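Long-range contact in SPCC18.06c protein (Schizosaccharomyces pombe, PDB 2P51), which removes poly(A) tails from mRNA as the catalytic 3'-exoribonuclease subunit of the CCR4-NOT deadenylation complex: residues Ser93-Gln107 / Gly239-Arg253. Sequence-based numbering, arbitrary orientation.
Sequences SDEEGNAPVEACTWQ and GSDALLTARIFFEIR. With MG (magnesium ion), chain C.
Phe250 lays one ring face on Gly97, the last residue of a type I turn that begins at Asp94, where helix 238-257 of the DEDD nuclease fold packs against the link from strand 87-93 to strand 105-109 and the start of the latter. Gly97 CA sits 3.4 Å from the ring centroid, a CH-pi contact almost on the ring normal; a side chain there would run into the ring. Phe249 covers the opposite face, and Ser93 CB meets Phe250 CE2 obliquely. With an alanine at Phe250, Gly97 is likely to face a gap, and the Arg253 guanidinium would probably lose the ring edge, at CD1, that covers one of its faces.

Bent at chi3 (74°), Arg253 turns its end to the turn: NH1 and NH2 both grip Glu95 O, at 3.0 and 2.9 Å, with the oxygen near the guanidinium plane. NH2 also forms a salt bridge with Glu96 OE1, the carboxylate tilted 56° from the guanidinium.

Farther along, Leu243 CD2 packs on Cys104 CB. Thr105, with OG1 anti to its N (chi1 -174°), donates to Gly239 O, which Leu243 N reaches from the other face. The small Gly239 lets strand and helix approach closely here, two residues before Asp241, which binds magnesium with Asp51 and Glu53. Gln107 NE2 is hydrogen-bonded to Asp25 OD1, while Gln107 OE1 accepts from Gly239 N at 2.9 Å and from a water that itself accepts from Ser240 N.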
loop_
_atom_site.group_PDB
_atom_site.type_symbol
_atom_site.label_atom_id
_atom_site.label_comp_id
_atom_site.label_asym_id
_atom_site.label_seq_id
_atom_site.Cartn_x
_atom_site.Cartn_y
_atom_site.Cartn_z
ATOM N N SER A 93 7.430 9.532 6.321
ATOM C CA SER A 93 8.433 10.527 6.036
ATOM C C SER A 93 7.881 11.886 6.467
ATOM O O SER A 93 6.671 12.100 6.506
ATOM C CB SER A 93 8.712 10.589 4.517
ATOM O OG SER A 93 9.061 9.334 3.924
ATOM N N ASP A 94 8.818 12.806 6.697
ATOM C CA ASP A 94 8.385 14.223 6.822
ATOM C C ASP A 94 8.208 14.806 5.426
ATOM O O ASP A 94 8.347 14.130 4.385
ATOM C CB ASP A 94 9.335 15.038 7.705
ATOM C CG ASP A 94 10.675 15.339 7.078
ATOM O OD1 ASP A 94 10.953 15.069 5.888
ATOM O OD2 ASP A 94 11.541 15.858 7.809
ATOM N N GLU A 95 7.883 16.096 5.363
ATOM C CA GLU A 95 7.534 16.693 4.075
ATOM C C GLU A 95 8.730 16.944 3.172
ATOM O O GLU A 95 8.554 17.397 2.005
ATOM C CB GLU A 95 6.830 18.015 4.399
ATOM C CG GLU A 95 5.491 17.810 5.094
ATOM C CD GLU A 95 4.345 17.520 4.146
ATOM O OE1 GLU A 95 4.586 17.294 2.918
ATOM O OE2 GLU A 95 3.190 17.538 4.651
ATOM N N GLU A 96 9.925 16.666 3.708
ATOM C CA GLU A 96 11.109 16.792 2.826
ATOM C C GLU A 96 11.789 15.439 2.665
ATOM O O GLU A 96 12.935 15.399 2.207
ATOM C CB GLU A 96 11.999 17.881 3.360
ATOM C CG GLU A 96 11.505 19.282 2.994
ATOM C CD GLU A 96 11.366 19.646 1.529
ATOM O OE1 GLU A 96 11.985 19.069 0.606
ATOM O OE2 GLU A 96 10.588 20.604 1.257
ATOM N N GLY A 97 11.062 14.362 2.964
ATOM C CA GLY A 97 11.532 13.012 2.655
ATOM C C GLY A 97 12.378 12.347 3.718
ATOM O O GLY A 97 12.908 11.252 3.502
ATOM N N ASN A 98 12.514 12.980 4.887
ATOM C CA ASN A 98 13.322 12.315 5.917
ATOM C C ASN A 98 12.465 11.292 6.657
ATOM O O ASN A 98 11.340 11.610 7.073
ATOM C CB ASN A 98 13.848 13.324 6.918
ATOM C CG ASN A 98 14.621 14.444 6.240
ATOM O OD1 ASN A 98 15.696 14.202 5.675
ATOM N ND2 ASN A 98 14.104 15.657 6.296
ATOM N N ALA A 99 12.984 10.081 6.860
ATOM C CA ALA A 99 12.308 9.086 7.660
ATOM C C ALA A 99 12.588 9.286 9.142
ATOM O O ALA A 99 13.680 9.754 9.479
ATOM C CB ALA A 99 12.860 7.698 7.267
ATOM N N PRO A 100 11.708 8.835 10.020
ATOM C CA PRO A 100 12.064 8.806 11.437
ATOM C C PRO A 100 13.236 7.867 11.661
ATOM O O PRO A 100 13.385 6.821 10.986
ATOM C CB PRO A 100 10.809 8.256 12.106
ATOM C CG PRO A 100 9.882 7.812 11.071
ATOM C CD PRO A 100 10.401 8.229 9.727
ATOM N N VAL A 101 14.100 8.202 12.619
ATOM C CA VAL A 101 15.228 7.269 12.851
ATOM C C VAL A 101 14.735 5.973 13.453
ATOM O O VAL A 101 15.380 4.920 13.318
ATOM C CB VAL A 101 16.245 7.952 13.777
ATOM C CG1 VAL A 101 17.441 7.045 14.059
ATOM C CG2 VAL A 101 16.711 9.275 13.166
ATOM N N GLU A 102 13.580 6.004 14.112
ATOM C CA GLU A 102 12.989 4.807 14.682
ATOM C C GLU A 102 12.725 3.700 13.664
ATOM O O GLU A 102 12.775 2.519 14.014
ATOM C CB GLU A 102 11.631 5.133 15.314
ATOM C CG GLU A 102 11.679 5.949 16.596
ATOM C CD GLU A 102 11.770 7.453 16.391
ATOM O OE1 GLU A 102 12.053 7.940 15.265
ATOM O OE2 GLU A 102 11.586 8.208 17.399
ATOM N N ALA A 103 12.386 4.062 12.412
ATOM C CA ALA A 103 12.042 3.055 11.425
ATOM C C ALA A 103 11.947 3.669 10.052
ATOM O O ALA A 103 11.283 4.698 9.874
ATOM C CB ALA A 103 10.681 2.428 11.746
ATOM N N CYS A 104 12.598 3.052 9.077
ATOM C CA CYS A 104 12.387 3.497 7.693
ATOM C C CYS A 104 10.987 3.083 7.245
ATOM O O CYS A 104 10.401 3.774 6.417
ATOM C CB CYS A 104 13.442 2.918 6.756
ATOM S SG CYS A 104 15.188 3.258 7.127
ATOM N N THR A 105 10.447 1.967 7.742
ATOM C CA THR A 105 9.151 1.463 7.292
ATOM C C THR A 105 8.642 0.408 8.270
ATOM O O THR A 105 9.430 -0.242 8.974
ATOM C CB THR A 105 9.268 0.913 5.854
ATOM O OG1 THR A 105 7.974 0.546 5.367
ATOM C CG2 THR A 105 10.139 -0.349 5.798
ATOM N N TRP A 106 7.320 0.213 8.345
ATOM C CA TRP A 106 6.692 -0.850 9.099
ATOM C C TRP A 106 6.098 -1.862 8.121
ATOM O O TRP A 106 5.549 -1.463 7.083
ATOM C CB TRP A 106 5.528 -0.323 9.954
ATOM C CG TRP A 106 5.988 0.327 11.233
ATOM C CD1 TRP A 106 6.047 -0.302 12.459
ATOM C CD2 TRP A 106 6.444 1.672 11.441
ATOM N NE1 TRP A 106 6.516 0.586 13.411
ATOM C CE2 TRP A 106 6.761 1.780 12.829
ATOM C CE3 TRP A 106 6.622 2.787 10.616
ATOM C CZ2 TRP A 106 7.238 2.967 13.391
ATOM C CZ3 TRP A 106 7.090 3.973 11.155
ATOM C CH2 TRP A 106 7.393 4.054 12.533
ATOM N N GLN A 107 6.190 -3.118 8.515
ATOM C CA GLN A 107 5.607 -4.175 7.734
ATOM C C GLN A 107 4.633 -4.953 8.620
ATOM O O GLN A 107 5.044 -5.670 9.522
ATOM C CB GLN A 107 6.730 -5.086 7.236
ATOM C CG GLN A 107 6.288 -6.294 6.431
ATOM C CD GLN A 107 7.490 -6.782 5.601
ATOM O OE1 GLN A 107 7.587 -6.343 4.441
ATOM N NE2 GLN A 107 8.303 -7.647 6.176
ATOM N N GLY A 239 6.902 -3.842 3.212
ATOM C CA GLY A 239 7.664 -2.855 3.946
ATOM C C GLY A 239 8.694 -2.204 3.064
ATOM O O GLY A 239 8.762 -0.965 2.913
ATOM N N SER A 240 9.518 -2.999 2.411
ATOM C CA SER A 240 10.576 -2.525 1.526
ATOM C C SER A 240 9.980 -1.828 0.318
ATOM O O SER A 240 10.461 -0.752 -0.089
ATOM C CB SER A 240 11.417 -3.742 1.104
ATOM O OG SER A 240 12.420 -3.320 0.193
ATOM N N ASP A 241 8.927 -2.409 -0.254
ATOM C CA ASP A 241 8.319 -1.745 -1.423
ATOM C C ASP A 241 7.726 -0.380 -1.045
ATOM O O ASP A 241 7.840 0.584 -1.842
ATOM C CB ASP A 241 7.231 -2.613 -2.038
ATOM C CG ASP A 241 7.705 -3.915 -2.650
ATOM O OD1 ASP A 241 8.917 -4.065 -2.964
ATOM O OD2 ASP A 241 6.873 -4.851 -2.844
ATOM N N ALA A 242 7.120 -0.263 0.118
ATOM C CA ALA A 242 6.548 1.025 0.552
ATOM C C ALA A 242 7.646 2.039 0.764
ATOM O O ALA A 242 7.552 3.245 0.469
ATOM C CB ALA A 242 5.754 0.833 1.854
ATOM N N LEU A 243 8.777 1.603 1.318
ATOM C CA LEU A 243 9.877 2.552 1.545
ATOM C C LEU A 243 10.444 3.025 0.224
ATOM O O LEU A 243 10.808 4.189 0.021
ATOM C CB LEU A 243 10.960 1.828 2.359
ATOM C CG LEU A 243 12.301 2.560 2.538
ATOM C CD1 LEU A 243 12.103 3.886 3.231
ATOM C CD2 LEU A 243 13.279 1.704 3.335
ATOM N N LEU A 244 10.602 2.117 -0.768
ATOM C CA LEU A 244 11.098 2.563 -2.070
ATOM C C LEU A 244 10.146 3.557 -2.729
ATOM O O LEU A 244 10.609 4.498 -3.398
ATOM C CB LEU A 244 11.262 1.339 -3.003
ATOM C CG LEU A 244 12.131 1.552 -4.234
ATOM C CD1 LEU A 244 13.528 2.020 -3.848
ATOM C CD2 LEU A 244 12.215 0.251 -5.039
ATOM N N THR A 245 8.840 3.281 -2.532
ATOM C CA THR A 245 7.805 4.173 -3.020
ATOM C C THR A 245 8.028 5.571 -2.446
ATOM O O THR A 245 7.998 6.577 -3.196
ATOM C CB THR A 245 6.416 3.652 -2.619
ATOM O OG1 THR A 245 6.228 2.372 -3.298
ATOM C CG2 THR A 245 5.284 4.548 -3.105
ATOM N N ALA A 246 8.252 5.660 -1.149
ATOM C CA ALA A 246 8.499 7.000 -0.549
ATOM C C ALA A 246 9.696 7.673 -1.197
ATOM O O ALA A 246 9.692 8.866 -1.574
ATOM C CB ALA A 246 8.752 6.858 0.940
ATOM N N ARG A 247 10.792 6.909 -1.314
ATOM C CA ARG A 247 12.012 7.543 -1.830
ATOM C C ARG A 247 11.832 7.972 -3.279
ATOM O O ARG A 247 12.307 9.070 -3.651
ATOM C CB ARG A 247 13.219 6.587 -1.679
ATOM C CG ARG A 247 13.401 6.247 -0.208
ATOM C CD ARG A 247 14.564 5.326 0.022
ATOM N NE ARG A 247 14.990 5.593 1.412
ATOM C CZ ARG A 247 16.028 4.939 1.930
ATOM N NH1 ARG A 247 16.637 4.050 1.141
ATOM N NH2 ARG A 247 16.335 5.247 3.180
ATOM N N ILE A 248 11.180 7.183 -4.119
ATOM C CA ILE A 248 10.919 7.618 -5.502
ATOM C C ILE A 248 10.036 8.875 -5.533
ATOM O O ILE A 248 10.256 9.792 -6.356
ATOM C CB ILE A 248 10.332 6.456 -6.312
ATOM C CG1 ILE A 248 11.349 5.332 -6.607
ATOM C CG2 ILE A 248 9.726 6.957 -7.620
ATOM C CD1 ILE A 248 10.548 4.068 -6.959
ATOM N N PHE A 249 9.038 8.904 -4.639
ATOM C CA PHE A 249 8.149 10.074 -4.652
ATOM C C PHE A 249 8.942 11.357 -4.444
ATOM O O PHE A 249 8.778 12.320 -5.194
ATOM C CB PHE A 249 7.043 9.965 -3.573
ATOM C CG PHE A 249 6.222 11.256 -3.466
ATOM C CD1 PHE A 249 5.276 11.562 -4.430
ATOM C CD2 PHE A 249 6.434 12.131 -2.397
ATOM C CE1 PHE A 249 4.529 12.732 -4.327
ATOM C CE2 PHE A 249 5.685 13.300 -2.303
ATOM C CZ PHE A 249 4.749 13.610 -3.263
ATOM N N PHE A 250 9.824 11.389 -3.430
ATOM C CA PHE A 250 10.505 12.669 -3.141
ATOM C C PHE A 250 11.465 13.005 -4.286
ATOM O O PHE A 250 11.656 14.190 -4.628
ATOM C CB PHE A 250 11.189 12.630 -1.784
ATOM C CG PHE A 250 10.105 12.712 -0.689
ATOM C CD1 PHE A 250 9.542 13.935 -0.389
ATOM C CD2 PHE A 250 9.676 11.563 -0.019
ATOM C CE1 PHE A 250 8.552 14.040 0.586
ATOM C CE2 PHE A 250 8.715 11.661 0.973
ATOM C CZ PHE A 250 8.174 12.892 1.271
ATOM N N GLU A 251 12.050 11.955 -4.890
ATOM C CA GLU A 251 13.000 12.267 -5.983
ATOM C C GLU A 251 12.246 12.793 -7.195
ATOM O O GLU A 251 12.740 13.736 -7.845
ATOM C CB GLU A 251 13.821 11.016 -6.343
ATOM C CG GLU A 251 14.922 11.287 -7.352
ATOM C CD GLU A 251 15.979 12.285 -6.931
ATOM O OE1 GLU A 251 16.073 12.520 -5.701
ATOM O OE2 GLU A 251 16.702 12.821 -7.811
ATOM N N ILE A 252 11.105 12.238 -7.557
ATOM C CA ILE A 252 10.283 12.719 -8.674
ATOM C C ILE A 252 9.794 14.129 -8.395
ATOM O O ILE A 252 9.785 15.031 -9.250
ATOM C CB ILE A 252 9.093 11.712 -8.828
ATOM C CG1 ILE A 252 9.557 10.409 -9.507
ATOM C CG2 ILE A 252 7.874 12.337 -9.445
ATOM C CD1 ILE A 252 8.352 9.421 -9.303
ATOM N N ARG A 253 9.367 14.371 -7.122
ATOM C CA ARG A 253 8.904 15.703 -6.749
ATOM C C ARG A 253 10.025 16.711 -6.958
ATOM O O ARG A 253 9.824 17.816 -7.468
ATOM C CB ARG A 253 8.491 15.725 -5.279
ATOM C CG ARG A 253 7.740 17.001 -4.918
ATOM C CD ARG A 253 7.302 16.952 -3.449
ATOM N NE ARG A 253 8.493 17.177 -2.626
ATOM C CZ ARG A 253 8.420 17.392 -1.307
ATOM N NH1 ARG A 253 7.240 17.385 -0.658
ATOM N NH2 ARG A 253 9.568 17.594 -0.675
HETATM MG MG MG C . 4.881 -5.079 -3.232
HETATM O O HOH W 1 10.084 -5.565 3.694
HETATM O O HOH W 2 2.884 -5.433 -3.877
HETATM O O HOH W 3 5.335 -3.882 -4.896
HETATM O O HOH W 4 5.267 -6.793 -4.353
#